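Local coordinates for protein putative NADPH:quinone oxidoreductase (Ralstonia eutropha, PDB 3IUP) that binds NADPH and probably uses it to reduce quinones or related substrates, at residues G162-M167 against Q190-D195. Residues are numbered along the deposited sequence; the frame is centred on the assembly and turned at random.
Sequences GMVETM and QICLKD
Val164 of helix 155-169 reaches helix 183-195 through a single methyl, CG2, which rests against Ile191 and Cys192 together. Val164 CG2 lies 4.2 Å from Ile191 CG2, methyl against methyl, and 4.4 Å from Cys192 SG. The CA atoms of Val164 and Cys192 are 8.4 Å apart, a spacing that these small groups bridge with loose van der Waals contact. In Val164, CG1 is anti to the backbone N (chi1 175°), and CG2 is the branch turned to the other helix. Ile191 offers its beta-branch methyl rather than the longer CG1-CD1 arm. The Cys192 side chain leaves its helix across the line to Val164, and its sulfur meets the methyl from one flank; the Cys192 side chain also packs on Leu175 of strand 175-177. Both helices belong to the Rossmann-like nucleotide-binding domain, built on a six-stranded parallel sheet; strand 175-177 leads from one helix to the other, and bound NADPH is about 12 Å from the Ile191 side chain. Leu188, one turn before Cys192, and Ile197, just past the end of helix 183-195, add to the apolar surroundings of Val164. On helix 155-169, Thr166 directs OG1 back at Gly162 O (2.8 Å), its chi1 of -59° bringing the hydroxyl over the preceding turn. Gly162 O also accepts from Thr166 N (2.8 Å), which approaches from the opposite face of the carbonyl plane. Met163 and Met167, both selenomethionine, pack on strands 175-177 and 243-249, while salt bridges join Glu165 to Arg322 and Asp195 to Arg329.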
ATOM      1  N   GLY A 162     -19.568   2.806   0.093  1.00 14.98           N
ATOM      2  CA  GLY A 162     -18.476   2.130   0.739  1.00 16.76           C
ATOM      3  C   GLY A 162     -17.204   2.927   0.880  1.00 16.36           C
ATOM      4  O   GLY A 162     -16.437   2.722   1.814  1.00 15.73           O
HETATM    5  N   MSE A 163     -16.973   3.837  -0.054  1.00 16.93           N
HETATM    6  CA  MSE A 163     -15.834   4.786   0.085  1.00 16.18           C
HETATM    7  C   MSE A 163     -16.024   5.653   1.312  1.00 15.80           C
HETATM    8  O   MSE A 163     -15.094   5.838   2.076  1.00 14.54           O
HETATM    9  CB  MSE A 163     -15.719   5.658  -1.172  1.00 16.88           C
HETATM   10  CG  MSE A 163     -15.359   4.858  -2.305  1.00 16.72           C
HETATM   11 SE   MSE A 163     -15.306   6.066  -3.882  0.75 16.15          SE
HETATM   12  CE  MSE A 163     -14.671   4.808  -5.025  1.00 16.45           C
ATOM     13  N   VAL A 164     -17.219   6.202   1.483  1.00 16.08           N
ATOM     14  CA  VAL A 164     -17.523   7.001   2.658  1.00 16.47           C
ATOM     15  C   VAL A 164     -17.468   6.168   3.953  1.00 16.38           C
ATOM     16  O   VAL A 164     -16.865   6.582   4.962  1.00 15.84           O
ATOM     17  CB  VAL A 164     -18.839   7.740   2.519  1.00 17.11           C
ATOM     18  CG1 VAL A 164     -19.178   8.469   3.826  1.00 19.36           C
ATOM     19  CG2 VAL A 164     -18.745   8.707   1.318  1.00 18.69           C
ATOM     20  N   GLU A 165     -18.007   4.965   3.875  1.00 16.62           N
ATOM     21  CA  GLU A 165     -17.920   4.023   5.007  1.00 16.49           C
ATOM     22  C   GLU A 165     -16.472   3.686   5.409  1.00 16.42           C
ATOM     23  O   GLU A 165     -16.129   3.741   6.581  1.00 16.03           O
ATOM     24  CB  GLU A 165     -18.710   2.760   4.699  1.00 17.20           C
ATOM     25  CG  GLU A 165     -18.942   1.868   5.954  1.00 16.68           C
ATOM     26  CD  GLU A 165     -20.218   2.268   6.707  1.00 20.18           C
ATOM     27  OE1 GLU A 165     -20.840   3.292   6.387  1.00 22.95           O
ATOM     28  OE2 GLU A 165     -20.585   1.532   7.641  1.00 22.41           O
ATOM     29  N   THR A 166     -15.638   3.344   4.441  1.00 15.93           N
ATOM     30  CA  THR A 166     -14.245   3.102   4.646  1.00 15.97           C
ATOM     31  C   THR A 166     -13.507   4.302   5.215  1.00 15.54           C
ATOM     32  O   THR A 166     -12.742   4.133   6.117  1.00 14.62           O
ATOM     33  CB  THR A 166     -13.537   2.675   3.325  1.00 16.55           C
ATOM     34  OG1 THR A 166     -14.151   1.483   2.798  1.00 16.34           O
ATOM     35  CG2 THR A 166     -12.086   2.362   3.551  1.00 16.50           C
HETATM   36  N   MSE A 167     -13.739   5.492   4.663  1.00 14.73           N
HETATM   37  CA  MSE A 167     -13.201   6.726   5.211  1.00 14.57           C
HETATM   38  C   MSE A 167     -13.432   6.821   6.734  1.00 14.25           C
HETATM   39  O   MSE A 167     -12.492   7.036   7.541  1.00 15.11           O
HETATM   40  CB  MSE A 167     -13.899   7.893   4.518  1.00 14.51           C
HETATM   41  CG  MSE A 167     -13.478   9.259   4.954  1.00 16.20           C
HETATM   42 SE   MSE A 167     -14.706  10.638   4.274  0.75 14.51          SE
HETATM   43  CE  MSE A 167     -16.073  10.413   5.603  1.00 17.63           C
ATOM     44  N   GLN A 190     -22.638  13.599  -5.265  1.00 17.14           N
ATOM     45  CA  GLN A 190     -23.971  13.867  -4.704  1.00 17.71           C
ATOM     46  C   GLN A 190     -24.129  13.417  -3.228  1.00 17.64           C
ATOM     47  O   GLN A 190     -24.779  14.085  -2.426  1.00 16.62           O
ATOM     48  CB  GLN A 190     -25.083  13.273  -5.576  1.00 17.53           C
ATOM     49  CG  GLN A 190     -25.227  13.918  -7.000  1.00 18.72           C
ATOM     50  CD  GLN A 190     -25.312  15.440  -6.924  1.00 21.16           C
ATOM     51  OE1 GLN A 190     -26.089  15.962  -6.137  1.00 24.05           O
ATOM     52  NE2 GLN A 190     -24.473  16.143  -7.669  1.00 21.15           N
ATOM     53  N   ILE A 191     -23.565  12.261  -2.905  1.00 18.01           N
ATOM     54  CA  ILE A 191     -23.571  11.770  -1.518  1.00 17.90           C
ATOM     55  C   ILE A 191     -22.895  12.786  -0.618  1.00 18.18           C
ATOM     56  O   ILE A 191     -23.406  13.167   0.424  1.00 18.34           O
ATOM     57  CB  ILE A 191     -22.835  10.396  -1.401  1.00 17.68           C
ATOM     58  CG1 ILE A 191     -23.621   9.287  -2.051  1.00 17.09           C
ATOM     59  CG2 ILE A 191     -22.547  10.042   0.057  1.00 18.02           C
ATOM     60  CD1 ILE A 191     -22.743   8.048  -2.313  1.00 20.02           C
ATOM     61  N   CYS A 192     -21.701  13.215  -1.007  1.00 17.42           N
ATOM     62  CA  CYS A 192     -20.950  14.116  -0.180  1.00 17.52           C
ATOM     63  C   CYS A 192     -21.610  15.494  -0.037  1.00 17.53           C
ATOM     64  O   CYS A 192     -21.561  16.097   1.037  1.00 17.93           O
ATOM     65  CB  CYS A 192     -19.531  14.235  -0.714  1.00 17.14           C
ATOM     66  SG  CYS A 192     -18.549  12.706  -0.554  1.00 19.61           S
ATOM     67  N   LEU A 193     -22.250  15.974  -1.108  1.00 18.11           N
ATOM     68  CA  LEU A 193     -23.013  17.221  -1.052  1.00 18.99           C
ATOM     69  C   LEU A 193     -24.185  17.071  -0.082  1.00 19.72           C
ATOM     70  O   LEU A 193     -24.385  17.912   0.770  1.00 20.94           O
ATOM     71  CB  LEU A 193     -23.485  17.671  -2.437  1.00 18.00           C
ATOM     72  CG  LEU A 193     -22.374  18.276  -3.307  1.00 19.64           C
ATOM     73  CD1 LEU A 193     -22.840  18.383  -4.787  1.00 19.96           C
ATOM     74  CD2 LEU A 193     -21.892  19.614  -2.775  1.00 20.78           C
ATOM     75  N   LYS A 194     -24.912  15.978  -0.184  1.00 21.33           N
ATOM     76  CA  LYS A 194     -26.090  15.810   0.664  1.00 22.75           C
ATOM     77  C   LYS A 194     -25.697  15.573   2.112  1.00 22.35           C
ATOM     78  O   LYS A 194     -26.375  16.082   3.034  1.00 23.28           O
ATOM     79  CB  LYS A 194     -26.926  14.652   0.169  1.00 22.36           C
ATOM     80  CG  LYS A 194     -28.164  14.322   1.013  1.00 26.89           C
ATOM     81  CD  LYS A 194     -29.037  13.320   0.229  1.00 29.46           C
ATOM     82  CE  LYS A 194     -30.304  12.938   0.987  1.00 31.85           C
ATOM     83  NZ  LYS A 194     -31.322  14.024   0.903  1.00 34.12           N
ATOM     84  N   ASP A 195     -24.630  14.804   2.319  1.00 22.02           N
ATOM     85  CA  ASP A 195     -24.210  14.451   3.667  1.00 21.90           C
ATOM     86  C   ASP A 195     -23.222  15.432   4.295  1.00 21.32           C
ATOM     87  O   ASP A 195     -22.875  15.281   5.459  1.00 22.46           O
ATOM     88  CB  ASP A 195     -23.627  13.040   3.681  1.00 21.55           C
ATOM     89  CG  ASP A 195     -24.617  11.971   3.226  1.00 25.05           C
ATOM     90  OD1 ASP A 195     -25.750  12.303   2.780  1.00 29.80           O
ATOM     91  OD2 ASP A 195     -24.261  10.770   3.271  1.00 25.87           O
TER